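Local coordinates for ubiquitin-conjugating ligase MGC351130 (Homo sapiens, PDB 1YRV), which catalyses the covalent attachment of ubiquitin to other proteins, accepting it from an E1 enzyme as a thioester, and is seen here as its UBC core domain, at residues R30-I43 with Y122-M134. Residues are numbered along the deposited sequence; the frame is centred on the assembly and turned at random.
Sequences RDFCDLKENNYKGI and YTLSSILLALQVM
Asp31 meets the start of helix 124-134 with its carboxylate: Leu124 N donates to Asp31 OD2 (3.2 Å, N-H...O 162°), a fairly straight bond that arrives well above the carboxylate plane. The other oxygen is gripped side-on by Arg30, whose NE and NH1 both reach Asp31 OD1 from one face of its plane, NH1 at 2.7 Å in a salt bridge. The Arg30 chain, bent at chi2 and chi3, curls its guanidinium back to the neighbouring carboxylate, and Tyr82 OH adds a hydrogen bond to Asp31 OD2. Thr123, the N-cap, holds OG1 between its backbone N and carbonyl carbon (chi1 63°), from where it accepts a weak bond from Ser126 N, while CB and CG2 lie against Asp31 OD1. At the next residue but one, a water accepts from Ser125 N and donates to Asp31 O. The side chain of Ser125 has a separate partner: its OG accepts a weak, bent bond from Asn38 ND2 and touches Leu35 CD2 at 3.4 Å. Beyond the helix end, the Tyr40 ring is sandwiched: Leu129 CD2 makes a CH-pi contact over one face, 4.0 Å from the centroid, Asn38 CB sits over the other, and Ser125 CB lies at the edge. Leu128 CD1 touches both Leu35 CD1 and Ile43 CG2, 3.9 Å from each. Ile43 CD1 crosses to Leu129 CD2 and the Gln132 amide; Gln132, extended beyond CG, sends NE2 to Glu60 O and to a water bound by Lys41 O. Segments 30-38 and 124-134, from the UBC fold's first helix and helix 124-135, run at 54°, and the turn into strand 43-47 packs on the latter. The polar end pairs a buried carboxylate with a helix N-terminus, whose dipole, with Arg30, probably favours charged Asp31; the other is mostly aliphatic and aromatic packing.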
loop_
_atom_site.group_PDB
_atom_site.type_symbol
_atom_site.label_atom_id
_atom_site.label_comp_id
_atom_site.label_asym_id
_atom_site.label_seq_id
_atom_site.Cartn_x
_atom_site.Cartn_y
_atom_site.Cartn_z
ATOM N N ARG A 30 16.214 -4.505 8.874
ATOM C CA ARG A 30 16.718 -3.149 8.987
ATOM C C ARG A 30 15.550 -2.184 8.754
ATOM O O ARG A 30 15.279 -1.338 9.589
ATOM C CB ARG A 30 17.815 -2.893 7.963
ATOM C CG ARG A 30 18.226 -1.432 7.885
ATOM C CD ARG A 30 18.692 -1.055 6.453
ATOM N NE ARG A 30 17.649 -1.301 5.468
ATOM C CZ ARG A 30 17.853 -1.422 4.155
ATOM N NH1 ARG A 30 16.833 -1.653 3.288
ATOM N NH2 ARG A 30 19.077 -1.298 3.690
ATOM N N ASP A 31 14.851 -2.316 7.631
ATOM C CA ASP A 31 13.722 -1.445 7.353
ATOM C C ASP A 31 12.730 -1.307 8.494
ATOM O O ASP A 31 12.240 -0.216 8.742
ATOM C CB ASP A 31 12.950 -1.936 6.139
ATOM C CG ASP A 31 13.679 -1.687 4.835
ATOM O OD1 ASP A 31 14.751 -1.044 4.858
ATOM O OD2 ASP A 31 13.163 -2.147 3.785
ATOM N N PHE A 32 12.389 -2.408 9.151
ATOM C CA PHE A 32 11.439 -2.365 10.263
ATOM C C PHE A 32 11.965 -1.544 11.432
ATOM O O PHE A 32 11.226 -0.792 12.053
ATOM C CB PHE A 32 11.129 -3.768 10.741
ATOM C CG PHE A 32 9.913 -3.862 11.612
ATOM C CD1 PHE A 32 9.815 -4.865 12.570
ATOM C CD2 PHE A 32 8.851 -2.970 11.472
ATOM C CE1 PHE A 32 8.663 -4.978 13.382
ATOM C CE2 PHE A 32 7.697 -3.081 12.282
ATOM C CZ PHE A 32 7.607 -4.081 13.232
ATOM N N CYS A 33 13.244 -1.685 11.750
ATOM C CA CYS A 33 13.819 -0.885 12.836
ATOM C C CYS A 33 13.708 0.601 12.480
ATOM O O CYS A 33 13.445 1.429 13.340
ATOM C CB CYS A 33 15.296 -1.206 13.038
ATOM S SG CYS A 33 15.608 -2.830 13.673
ATOM N N ASP A 34 13.919 0.917 11.205
ATOM C CA ASP A 34 13.842 2.284 10.729
ATOM C C ASP A 34 12.432 2.843 10.825
ATOM O O ASP A 34 12.237 3.991 11.181
ATOM C CB ASP A 34 14.292 2.358 9.276
ATOM C CG ASP A 34 15.782 2.246 9.116
ATOM O OD1 ASP A 34 16.227 2.147 7.941
ATOM O OD2 ASP A 34 16.511 2.263 10.139
ATOM N N LEU A 35 11.471 2.005 10.478
ATOM C CA LEU A 35 10.081 2.356 10.486
ATOM C C LEU A 35 9.701 2.650 11.914
ATOM O O LEU A 35 9.059 3.653 12.198
ATOM C CB LEU A 35 9.265 1.196 9.968
ATOM C CG LEU A 35 8.005 1.552 9.212
ATOM C CD1 LEU A 35 6.824 0.926 9.891
ATOM C CD2 LEU A 35 7.887 3.047 9.072
ATOM N N LYS A 36 10.112 1.784 12.823
ATOM C CA LYS A 36 9.808 2.021 14.209
ATOM C C LYS A 36 10.440 3.314 14.696
ATOM O O LYS A 36 9.766 4.114 15.326
ATOM C CB LYS A 36 10.227 0.819 15.033
ATOM C CG LYS A 36 9.392 -0.382 14.623
ATOM C CD LYS A 36 9.508 -1.552 15.560
ATOM C CE LYS A 36 10.912 -2.008 15.645
ATOM N NZ LYS A 36 10.952 -3.334 16.300
ATOM N N GLU A 37 11.712 3.541 14.385
ATOM C CA GLU A 37 12.352 4.785 14.790
ATOM C C GLU A 37 11.617 5.988 14.182
ATOM O O GLU A 37 11.419 6.999 14.847
ATOM C CB GLU A 37 13.806 4.803 14.329
ATOM C CG GLU A 37 14.672 3.718 14.962
ATOM C CD GLU A 37 15.111 4.051 16.391
ATOM O OE1 GLU A 37 15.841 3.227 17.013
ATOM O OE2 GLU A 37 14.727 5.140 16.889
ATOM N N ASN A 38 11.212 5.884 12.920
ATOM C CA ASN A 38 10.521 6.988 12.248
ATOM C C ASN A 38 9.198 7.388 12.873
ATOM O O ASN A 38 8.755 8.523 12.720
ATOM C CB ASN A 38 10.283 6.652 10.781
ATOM C CG ASN A 38 11.570 6.542 10.002
ATOM O OD1 ASN A 38 12.590 7.095 10.410
ATOM N ND2 ASN A 38 11.533 5.832 8.864
ATOM N N ASN A 39 8.569 6.434 13.549
ATOM C CA ASN A 39 7.288 6.641 14.214
ATOM C C ASN A 39 6.409 7.585 13.399
ATOM O O ASN A 39 6.057 8.666 13.852
ATOM C CB ASN A 39 7.530 7.212 15.608
ATOM C CG ASN A 39 6.450 6.812 16.605
ATOM O OD1 ASN A 39 6.426 7.303 17.735
ATOM N ND2 ASN A 39 5.559 5.909 16.196
ATOM N N TYR A 40 6.072 7.163 12.184
ATOM C CA TYR A 40 5.247 7.949 11.298
ATOM C C TYR A 40 3.783 7.982 11.713
ATOM O O TYR A 40 3.124 6.950 11.876
ATOM C CB TYR A 40 5.343 7.410 9.890
ATOM C CG TYR A 40 6.683 7.635 9.253
ATOM C CD1 TYR A 40 7.347 8.834 9.424
ATOM C CD2 TYR A 40 7.243 6.685 8.410
ATOM C CE1 TYR A 40 8.526 9.094 8.764
ATOM C CE2 TYR A 40 8.432 6.930 7.731
ATOM C CZ TYR A 40 9.068 8.141 7.908
ATOM O OH TYR A 40 10.209 8.442 7.201
ATOM N N LYS A 41 3.277 9.194 11.878
ATOM C CA LYS A 41 1.900 9.410 12.268
ATOM C C LYS A 41 1.001 8.911 11.150
ATOM O O LYS A 41 1.250 9.187 9.980
ATOM C CB LYS A 41 1.690 10.907 12.488
ATOM C CG LYS A 41 0.237 11.344 12.634
ATOM C CD LYS A 41 -0.016 12.659 11.886
ATOM C CE LYS A 41 -1.452 13.178 12.092
ATOM N NZ LYS A 41 -2.542 12.186 11.781
ATOM N N GLY A 42 -0.037 8.169 11.514
ATOM C CA GLY A 42 -0.976 7.664 10.526
ATOM C C GLY A 42 -0.584 6.403 9.775
ATOM O O GLY A 42 -1.259 6.027 8.825
ATOM N N ILE A 43 0.482 5.741 10.211
ATOM C CA ILE A 43 0.965 4.546 9.561
ATOM C C ILE A 43 1.369 3.462 10.556
ATOM O O ILE A 43 2.182 3.684 11.453
ATOM C CB ILE A 43 2.149 4.896 8.672
ATOM C CG1 ILE A 43 1.631 5.476 7.363
ATOM C CG2 ILE A 43 3.013 3.674 8.446
ATOM C CD1 ILE A 43 2.486 6.529 6.819
ATOM N N TYR A 122 13.560 1.905 -2.623
ATOM C CA TYR A 122 12.268 1.805 -1.975
ATOM C C TYR A 122 12.339 0.892 -0.743
ATOM O O TYR A 122 12.452 -0.315 -0.886
ATOM C CB TYR A 122 11.258 1.223 -2.933
ATOM C CG TYR A 122 10.591 2.229 -3.827
ATOM C CD1 TYR A 122 9.650 3.112 -3.320
ATOM C CD2 TYR A 122 10.863 2.256 -5.191
ATOM C CE1 TYR A 122 8.983 3.994 -4.149
ATOM C CE2 TYR A 122 10.213 3.128 -6.038
ATOM C CZ TYR A 122 9.269 4.003 -5.515
ATOM O OH TYR A 122 8.615 4.911 -6.320
ATOM N N THR A 123 12.264 1.459 0.452
ATOM C CA THR A 123 12.285 0.676 1.693
ATOM C C THR A 123 10.859 0.541 2.248
ATOM O O THR A 123 9.945 1.198 1.768
ATOM C CB THR A 123 13.104 1.372 2.767
ATOM O OG1 THR A 123 12.469 2.616 3.075
ATOM C CG2 THR A 123 14.532 1.636 2.269
ATOM N N LEU A 124 10.661 -0.292 3.267
ATOM C CA LEU A 124 9.320 -0.429 3.837
ATOM C C LEU A 124 8.676 0.940 4.094
ATOM O O LEU A 124 7.487 1.113 3.831
ATOM C CB LEU A 124 9.354 -1.227 5.149
ATOM C CG LEU A 124 8.032 -1.618 5.847
ATOM C CD1 LEU A 124 7.184 -2.489 4.959
ATOM C CD2 LEU A 124 8.336 -2.376 7.153
ATOM N N SER A 125 9.460 1.886 4.631
ATOM C CA SER A 125 9.006 3.252 4.922
ATOM C C SER A 125 8.565 4.001 3.667
ATOM O O SER A 125 7.529 4.628 3.663
ATOM C CB SER A 125 10.112 4.062 5.608
ATOM O OG SER A 125 10.437 3.516 6.862
ATOM N N SER A 126 9.384 3.941 2.625
ATOM C CA SER A 126 9.107 4.601 1.355
ATOM C C SER A 126 7.804 4.143 0.804
ATOM O O SER A 126 6.934 4.936 0.445
ATOM C CB SER A 126 10.157 4.253 0.309
ATOM O OG SER A 126 11.357 4.905 0.573
ATOM N N ILE A 127 7.705 2.830 0.694
ATOM C CA ILE A 127 6.520 2.179 0.178
ATOM C C ILE A 127 5.276 2.614 0.944
ATOM O O ILE A 127 4.229 2.853 0.357
ATOM C CB ILE A 127 6.675 0.669 0.306
ATOM C CG1 ILE A 127 7.977 0.234 -0.416
ATOM C CG2 ILE A 127 5.391 0.005 -0.145
ATOM C CD1 ILE A 127 8.281 -1.230 -0.290
ATOM N N LEU A 128 5.396 2.717 2.256
ATOM C CA LEU A 128 4.250 3.093 3.062
ATOM C C LEU A 128 3.876 4.566 2.826
ATOM O O LEU A 128 2.708 4.867 2.597
ATOM C CB LEU A 128 4.535 2.786 4.540
ATOM C CG LEU A 128 4.729 1.291 4.896
ATOM C CD1 LEU A 128 4.977 1.035 6.414
ATOM C CD2 LEU A 128 3.445 0.555 4.474
ATOM N N LEU A 129 4.854 5.475 2.845
ATOM C CA LEU A 129 4.558 6.881 2.605
ATOM C C LEU A 129 4.088 7.043 1.176
ATOM O O LEU A 129 3.100 7.734 0.929
ATOM C CB LEU A 129 5.788 7.777 2.844
ATOM C CG LEU A 129 6.489 7.677 4.222
ATOM C CD1 LEU A 129 7.756 8.494 4.209
ATOM C CD2 LEU A 129 5.549 8.146 5.362
ATOM N N ALA A 130 4.759 6.412 0.215
ATOM C CA ALA A 130 4.306 6.579 -1.167
ATOM C C ALA A 130 2.861 6.113 -1.320
ATOM O O ALA A 130 2.041 6.811 -1.945
ATOM C CB ALA A 130 5.221 5.822 -2.166
ATOM N N LEU A 131 2.543 4.947 -0.760
ATOM C CA LEU A 131 1.172 4.400 -0.819
ATOM C C LEU A 131 0.159 5.411 -0.295
ATOM O O LEU A 131 -0.866 5.667 -0.918
ATOM C CB LEU A 131 1.075 3.119 0.023
ATOM C CG LEU A 131 0.954 1.741 -0.661
ATOM C CD1 LEU A 131 1.701 1.709 -1.937
ATOM C CD2 LEU A 131 1.460 0.679 0.299
ATOM N N GLN A 132 0.448 5.964 0.868
ATOM C CA GLN A 132 -0.432 6.953 1.460
ATOM C C GLN A 132 -0.758 8.074 0.491
ATOM O O GLN A 132 -1.913 8.347 0.248
ATOM C CB GLN A 132 0.208 7.528 2.716
ATOM C CG GLN A 132 -0.657 8.538 3.393
ATOM C CD GLN A 132 -0.076 9.005 4.724
ATOM O OE1 GLN A 132 0.883 9.776 4.765
ATOM N NE2 GLN A 132 -0.639 8.510 5.818
ATOM N N VAL A 133 0.257 8.702 -0.086
ATOM C CA VAL A 133 0.002 9.793 -1.004
ATOM C C VAL A 133 -0.722 9.393 -2.270
ATOM O O VAL A 133 -1.688 10.048 -2.672
ATOM C CB VAL A 133 1.283 10.483 -1.413
ATOM C CG1 VAL A 133 0.967 11.622 -2.375
ATOM C CG2 VAL A 133 2.001 11.000 -0.163
ATOM N N MET A 134 -0.256 8.323 -2.898
ATOM C CA MET A 134 -0.840 7.848 -4.129
ATOM C C MET A 134 -2.270 7.388 -3.939
ATOM O O MET A 134 -3.143 7.788 -4.681
ATOM C CB MET A 134 0.012 6.706 -4.710
ATOM C CG MET A 134 1.506 7.041 -4.924
ATOM S SD MET A 134 2.452 5.929 -6.113
ATOM C CE MET A 134 4.175 6.779 -6.060
HETATM O O HOH W 1 12.217 1.390 6.153
HETATM O O HOH W 2 0.088 10.639 7.672
#